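Local coordinates for protein dipeptide Epimerase (Enterococcus faecalis V583, PDB 3JVA) that is an enzyme of the mandelate racemase/muconate lactonizing enzyme family, in the enolase superfamily, that carries a magnesium ion in its barrel domain, at residues N127-D132 with A303-A308; I299-A304 with D320-L325. One frame throughout, in Å; residues are numbered along the deposited sequence.

Interaction 1: residues N127-D132 with A303-A308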
ATOM      1  N   ASN B 127     -39.193  21.370  -4.076  1.00 26.27           N
ATOM      2  CA  ASN B 127     -40.234  21.431  -3.054  1.00 26.28           C
ATOM      3  C   ASN B 127     -41.102  20.177  -3.081  1.00 27.57           C
ATOM      4  O   ASN B 127     -42.201  20.155  -2.531  1.00 27.08           O
ATOM      5  CB  ASN B 127     -41.112  22.668  -3.258  1.00 28.14           C
ATOM      6  CG  ASN B 127     -41.895  22.621  -4.555  1.00 30.22           C
ATOM      7  OD1 ASN B 127     -41.712  21.723  -5.373  1.00 26.94           O
ATOM      8  ND2 ASN B 127     -42.770  23.598  -4.750  1.00 32.93           N
ATOM      9  N   GLN B 128     -40.602  19.133  -3.726  1.00 25.97           N
ATOM     10  CA  GLN B 128     -41.333  17.877  -3.817  1.00 26.33           C
ATOM     11  C   GLN B 128     -40.342  16.747  -4.061  1.00 25.42           C
ATOM     12  O   GLN B 128     -39.191  16.992  -4.426  1.00 26.59           O
ATOM     13  CB  GLN B 128     -42.339  17.939  -4.971  1.00 25.48           C
ATOM     14  CG  GLN B 128     -41.686  18.025  -6.345  1.00 28.25           C
ATOM     15  CD  GLN B 128     -42.689  18.250  -7.465  1.00 30.03           C
ATOM     16  OE1 GLN B 128     -42.377  18.054  -8.635  1.00 33.22           O
ATOM     17  NE2 GLN B 128     -43.895  18.677  -7.108  1.00 30.50           N
ATOM     18  N   VAL B 129     -40.787  15.513  -3.863  1.00 24.88           N
ATOM     19  CA  VAL B 129     -39.918  14.366  -4.081  1.00 25.14           C
ATOM     20  C   VAL B 129     -40.727  13.118  -4.422  1.00 25.18           C
ATOM     21  O   VAL B 129     -41.810  12.900  -3.889  1.00 25.78           O
ATOM     22  CB  VAL B 129     -39.024  14.111  -2.839  1.00 27.58           C
ATOM     23  CG1 VAL B 129     -39.880  13.805  -1.627  1.00 26.59           C
ATOM     24  CG2 VAL B 129     -38.043  12.981  -3.122  1.00 27.49           C
ATOM     25  N   ILE B 130     -40.200  12.321  -5.345  1.00 23.72           N
ATOM     26  CA  ILE B 130     -40.847  11.090  -5.777  1.00 23.52           C
ATOM     27  C   ILE B 130     -40.372   9.914  -4.939  1.00 21.61           C
ATOM     28  O   ILE B 130     -39.174   9.691  -4.795  1.00 22.67           O
ATOM     29  CB  ILE B 130     -40.521  10.780  -7.253  1.00 24.60           C
ATOM     30  CG1 ILE B 130     -41.077  11.888  -8.151  1.00 27.58           C
ATOM     31  CG2 ILE B 130     -41.100   9.419  -7.641  1.00 26.47           C
ATOM     32  CD1 ILE B 130     -40.621  11.795  -9.594  1.00 28.36           C
ATOM     33  N   THR B 131     -41.309   9.160  -4.384  1.00 20.29           N
ATOM     34  CA  THR B 131     -40.935   8.003  -3.592  1.00 20.89           C
ATOM     35  C   THR B 131     -41.371   6.714  -4.257  1.00 22.47           C
ATOM     36  O   THR B 131     -42.298   6.700  -5.073  1.00 21.41           O
ATOM     37  CB  THR B 131     -41.566   8.030  -2.183  1.00 21.46           C
ATOM     38  OG1 THR B 131     -41.207   6.828  -1.488  1.00 21.43           O
ATOM     39  CG2 THR B 131     -43.092   8.113  -2.269  1.00 19.55           C
ATOM     40  N   ASP B 132     -40.679   5.630  -3.926  1.00 22.79           N
ATOM     41  CA  ASP B 132     -41.058   4.328  -4.444  1.00 22.63           C
ATOM     42  C   ASP B 132     -42.054   3.827  -3.409  1.00 22.44           C
ATOM     43  O   ASP B 132     -42.452   4.567  -2.503  1.00 22.90           O
ATOM     44  CB  ASP B 132     -39.854   3.365  -4.493  1.00 22.62           C
ATOM     45  CG  ASP B 132     -39.238   3.104  -3.113  1.00 23.49           C
ATOM     46  OD1 ASP B 132     -39.971   3.103  -2.096  1.00 21.92           O
ATOM     47  OD2 ASP B 132     -38.011   2.874  -3.047  1.00 22.70           O
ATOM     48  N   ALA B 303     -40.033  14.799   7.724  1.00 19.71           N
ATOM     49  CA  ALA B 303     -38.708  15.371   7.908  1.00 20.56           C
ATOM     50  C   ALA B 303     -37.794  14.866   6.792  1.00 19.62           C
ATOM     51  O   ALA B 303     -37.093  15.643   6.147  1.00 19.57           O
ATOM     52  CB  ALA B 303     -38.148  14.977   9.278  1.00 20.19           C
ATOM     53  N   ALA B 304     -37.820  13.559   6.557  1.00 19.60           N
ATOM     54  CA  ALA B 304     -36.985  12.967   5.517  1.00 19.30           C
ATOM     55  C   ALA B 304     -37.316  13.514   4.128  1.00 19.55           C
ATOM     56  O   ALA B 304     -36.417  13.735   3.317  1.00 19.90           O
ATOM     57  CB  ALA B 304     -37.126  11.442   5.538  1.00 19.33           C
ATOM     58  N   ALA B 305     -38.600  13.738   3.856  1.00 17.34           N
ATOM     59  CA  ALA B 305     -39.028  14.248   2.559  1.00 19.50           C
ATOM     60  C   ALA B 305     -38.520  15.670   2.317  1.00 18.58           C
ATOM     61  O   ALA B 305     -38.089  15.999   1.213  1.00 19.46           O
ATOM     62  CB  ALA B 305     -40.555  14.197   2.450  1.00 19.17           C
ATOM     63  N   HIS B 306     -38.567  16.514   3.345  1.00 19.38           N
ATOM     64  CA  HIS B 306     -38.069  17.882   3.208  1.00 19.06           C
ATOM     65  C   HIS B 306     -36.572  17.846   2.910  1.00 18.47           C
ATOM     66  O   HIS B 306     -36.081  18.590   2.068  1.00 20.32           O
ATOM     67  CB  HIS B 306     -38.338  18.679   4.491  1.00 18.61           C
ATOM     68  CG  HIS B 306     -39.727  19.237   4.568  1.00 19.77           C
ATOM     69  ND1 HIS B 306     -40.036  20.519   4.169  1.00 18.54           N
ATOM     70  CD2 HIS B 306     -40.898  18.667   4.941  1.00 20.40           C
ATOM     71  CE1 HIS B 306     -41.336  20.716   4.294  1.00 20.74           C
ATOM     72  NE2 HIS B 306     -41.883  19.607   4.759  1.00 21.76           N
ATOM     73  N   LEU B 307     -35.850  16.975   3.605  1.00 18.29           N
ATOM     74  CA  LEU B 307     -34.414  16.843   3.388  1.00 18.23           C
ATOM     75  C   LEU B 307     -34.117  16.340   1.973  1.00 19.02           C
ATOM     76  O   LEU B 307     -33.250  16.878   1.281  1.00 18.84           O
ATOM     77  CB  LEU B 307     -33.812  15.866   4.398  1.00 19.40           C
ATOM     78  CG  LEU B 307     -32.316  15.593   4.193  1.00 19.74           C
ATOM     79  CD1 LEU B 307     -31.521  16.899   4.291  1.00 20.46           C
ATOM     80  CD2 LEU B 307     -31.838  14.595   5.227  1.00 19.46           C
ATOM     81  N   ALA B 308     -34.835  15.301   1.558  1.00 18.38           N
ATOM     82  CA  ALA B 308     -34.639  14.715   0.234  1.00 19.64           C
ATOM     83  C   ALA B 308     -34.920  15.747  -0.851  1.00 20.70           C
ATOM     84  O   ALA B 308     -34.139  15.907  -1.789  1.00 20.58           O
ATOM     85  CB  ALA B 308     -35.549  13.505   0.060  1.00 20.98           C
TER
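Val129 reaches from strand 128-134 onto helix 298-310 and sets its two methyl groups against Ala305 and Ala308, one turn apart on the helix. These apolar touches carry the whole contact. CG1 comes over Ala305, 4.2 Å from Ala305 CB, and lies 4.0 Å from the carbonyl oxygen Ala305 O. CG2 takes the next turn and lies 4.1 Å from Ala308 CB. The torsion explains the division: with chi1 at 61°, CG1 sits between the backbone N and the carbonyl carbon while CG2 is anti to that N, and the fork straddles the two alanines. Because neither alanine has more than a methyl, strand and helix come close, with Val129 CA 6.7 Å from Ala305 CA. Ala317 and Leu342 also pack on Val129, and Ile290 and Ile314 on Ala308. This is the layer of a beta/alpha barrel in which an outer helix lies against the strands, here the first strand of the barrel and the helix between strands 287-290 and 314-317.

The polar bonds run within the segments or to other parts of the chain. Val129 pairs through its backbone with Leu342, and His306 ND1 is bonded to Tyr119 N. Further along the strand, Thr131 OG1 donates to Asp132 O at 2.8 Å, tilted 18° from the carbonyl plane, and is also hydrogen-bonded to Leu319 N.

No hydrogen bond or charge pair joins 127-132 to 303-308. Their mutual hold therefore comes from dispersion and the burial of methyl groups.

Interaction 2: residues I299-A304 with D320-L325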
ATOM      1  N   ILE B 299     -44.377  12.140  11.069  1.00 20.18           N
ATOM      2  CA  ILE B 299     -43.313  13.095  11.370  1.00 20.39           C
ATOM      3  C   ILE B 299     -41.963  12.684  10.773  1.00 19.38           C
ATOM      4  O   ILE B 299     -41.302  13.480  10.101  1.00 17.84           O
ATOM      5  CB  ILE B 299     -43.164  13.283  12.882  1.00 20.60           C
ATOM      6  CG1 ILE B 299     -44.477  13.824  13.461  1.00 22.86           C
ATOM      7  CG2 ILE B 299     -42.013  14.243  13.172  1.00 20.14           C
ATOM      8  CD1 ILE B 299     -44.534  13.828  14.979  1.00 22.75           C
ATOM      9  N   GLY B 300     -41.555  11.446  11.018  1.00 19.98           N
ATOM     10  CA  GLY B 300     -40.289  10.981  10.480  1.00 20.70           C
ATOM     11  C   GLY B 300     -40.247  11.053   8.963  1.00 20.26           C
ATOM     12  O   GLY B 300     -39.249  11.475   8.373  1.00 18.56           O
ATOM     13  N   ILE B 301     -41.339  10.646   8.323  1.00 20.47           N
ATOM     14  CA  ILE B 301     -41.404  10.661   6.872  1.00 19.70           C
ATOM     15  C   ILE B 301     -41.340  12.079   6.325  1.00 18.90           C
ATOM     16  O   ILE B 301     -40.646  12.344   5.343  1.00 18.23           O
ATOM     17  CB  ILE B 301     -42.703   9.992   6.361  1.00 19.59           C
ATOM     18  CG1 ILE B 301     -42.637   8.478   6.593  1.00 19.45           C
ATOM     19  CG2 ILE B 301     -42.914  10.321   4.893  1.00 20.83           C
ATOM     20  CD1 ILE B 301     -41.524   7.775   5.800  1.00 21.39           C
ATOM     21  N   THR B 302     -42.063  12.991   6.963  1.00 18.81           N
ATOM     22  CA  THR B 302     -42.090  14.373   6.505  1.00 18.65           C
ATOM     23  C   THR B 302     -40.719  15.028   6.610  1.00 19.34           C
ATOM     24  O   THR B 302     -40.279  15.716   5.683  1.00 18.35           O
ATOM     25  CB  THR B 302     -43.146  15.174   7.294  1.00 20.30           C
ATOM     26  OG1 THR B 302     -44.422  14.540   7.125  1.00 19.46           O
ATOM     27  CG2 THR B 302     -43.235  16.610   6.779  1.00 18.20           C
ATOM     28  N   ALA B 303     -40.033  14.799   7.724  1.00 19.71           N
ATOM     29  CA  ALA B 303     -38.708  15.371   7.908  1.00 20.56           C
ATOM     30  C   ALA B 303     -37.794  14.866   6.792  1.00 19.62           C
ATOM     31  O   ALA B 303     -37.093  15.643   6.147  1.00 19.57           O
ATOM     32  CB  ALA B 303     -38.148  14.977   9.278  1.00 20.19           C
ATOM     33  N   ALA B 304     -37.820  13.559   6.557  1.00 19.60           N
ATOM     34  CA  ALA B 304     -36.985  12.967   5.517  1.00 19.30           C
ATOM     35  C   ALA B 304     -37.316  13.514   4.128  1.00 19.55           C
ATOM     36  O   ALA B 304     -36.417  13.735   3.317  1.00 19.90           O
ATOM     37  CB  ALA B 304     -37.126  11.442   5.538  1.00 19.33           C
ATOM     38  N   ASP B 320     -42.245   5.451   2.215  1.00 21.30           N
ATOM     39  CA  ASP B 320     -43.605   4.950   2.056  1.00 21.11           C
ATOM     40  C   ASP B 320     -44.325   4.545   3.338  1.00 22.66           C
ATOM     41  O   ASP B 320     -45.413   3.977   3.278  1.00 20.88           O
ATOM     42  CB  ASP B 320     -43.562   3.743   1.115  1.00 20.90           C
ATOM     43  CG  ASP B 320     -42.712   2.607   1.664  1.00 25.91           C
ATOM     44  OD1 ASP B 320     -41.928   2.834   2.618  1.00 24.33           O
ATOM     45  OD2 ASP B 320     -42.814   1.482   1.136  1.00 25.89           O
ATOM     46  N   ALA B 321     -43.739   4.839   4.493  1.00 21.51           N
ATOM     47  CA  ALA B 321     -44.360   4.441   5.754  1.00 22.30           C
ATOM     48  C   ALA B 321     -45.796   4.930   5.969  1.00 21.80           C
ATOM     49  O   ALA B 321     -46.622   4.187   6.500  1.00 21.62           O
ATOM     50  CB  ALA B 321     -43.483   4.871   6.929  1.00 20.24           C
ATOM     51  N   THR B 322     -46.114   6.158   5.564  1.00 22.34           N
ATOM     52  CA  THR B 322     -47.473   6.648   5.788  1.00 22.82           C
ATOM     53  C   THR B 322     -48.522   5.871   5.008  1.00 24.62           C
ATOM     54  O   THR B 322     -49.685   5.813   5.417  1.00 24.49           O
ATOM     55  CB  THR B 322     -47.637   8.156   5.453  1.00 22.11           C
ATOM     56  OG1 THR B 322     -47.491   8.369   4.043  1.00 22.09           O
ATOM     57  CG2 THR B 322     -46.603   8.987   6.207  1.00 23.84           C
ATOM     58  N   PHE B 323     -48.113   5.259   3.898  1.00 23.19           N
ATOM     59  CA  PHE B 323     -49.046   4.500   3.067  1.00 24.77           C
ATOM     60  C   PHE B 323     -49.538   3.220   3.731  1.00 24.97           C
ATOM     61  O   PHE B 323     -50.561   2.663   3.327  1.00 26.40           O
ATOM     62  CB  PHE B 323     -48.406   4.135   1.721  1.00 23.64           C
ATOM     63  CG  PHE B 323     -47.757   5.288   1.014  1.00 23.60           C
ATOM     64  CD1 PHE B 323     -48.216   6.588   1.186  1.00 24.54           C
ATOM     65  CD2 PHE B 323     -46.692   5.064   0.146  1.00 25.48           C
ATOM     66  CE1 PHE B 323     -47.624   7.651   0.504  1.00 26.90           C
ATOM     67  CE2 PHE B 323     -46.094   6.118  -0.542  1.00 25.81           C
ATOM     68  CZ  PHE B 323     -46.559   7.410  -0.363  1.00 26.80           C
ATOM     69  N   GLY B 324     -48.809   2.746   4.738  1.00 22.63           N
ATOM     70  CA  GLY B 324     -49.207   1.526   5.417  1.00 23.50           C
ATOM     71  C   GLY B 324     -49.805   1.721   6.798  1.00 22.01           C
ATOM     72  O   GLY B 324     -49.961   0.753   7.546  1.00 24.97           O
ATOM     73  N   LEU B 325     -50.143   2.961   7.141  1.00 21.32           N
ATOM     74  CA  LEU B 325     -50.721   3.268   8.450  1.00 22.13           C
ATOM     75  C   LEU B 325     -52.251   3.248   8.405  1.00 22.86           C
ATOM     76  O   LEU B 325     -52.852   3.749   7.457  1.00 24.04           O
ATOM     77  CB  LEU B 325     -50.255   4.654   8.911  1.00 21.40           C
ATOM     78  CG  LEU B 325     -48.747   4.905   9.031  1.00 21.23           C
ATOM     79  CD1 LEU B 325     -48.513   6.329   9.513  1.00 22.51           C
ATOM     80  CD2 LEU B 325     -48.124   3.905   9.996  1.00 21.06           C
TER
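Ile301 meets Ala321 and Thr322 through aliphatic carbons, and the flat groups turn elsewhere: the Phe323 ring packs on Thr131 and Ile133 of strand 128-134, while the Asp320 carboxylate accepts from Thr134 N through OD2. The setting is the last beta-alpha-beta crossover of a beta/alpha barrel, where helix 298-310 leads into strand 314-317 and the loop that follows folds back over the start of that helix. Residues 321-323 form a short 3-10 turn in this loop, with Phe323 N bonded to Asp320 O and Gly324 N to Ala321 O.

The bond from CA to CB of Ile301 heads toward the turn. Its CD1 and CG1 both touch Ala321 CB at 3.7 Å, and CD1 also comes 3.9 Å from the backbone nitrogen Ala321 N. The bend at chi2 of -64° folds CD1 to this side, while CB, CG1 and CG2 all lie along Thr322 CG2, the two side chains crossing obliquely. Cys292 packs on Ile301 as well.

The Asp320 side chain is about 10 Å from the magnesium ion and about 5 Å from a bound glycerol. Thr322 divides its roles between two branches. OG1 is hydrogen-bonded to Ser335 O, and CG2, anti to the carbonyl carbon, lies 4.0 Å from both Ile301 CB and Ile301 CG1.

How the interactions relate
Read from the N terminus, the chain enters the barrel at 127-132, runs through most of its strands and helices, and closes a loop of 170 intervening residues when it reaches 303-308. Interaction 2 begins just before that closure, at 299-304, and closes a short loop at 320-325, so the two loops cross. Ala303 and Ala304 belong to both segments of helix 298-310, which thus faces the first strand with one end and the loop beyond strand 314-317 with the other. Thr131 and Asp132 in turn pack on Phe323 and Asp320. The barrel's first strand, helix 298-310 and the loop after strand 314-317 meet together where the barrel closes.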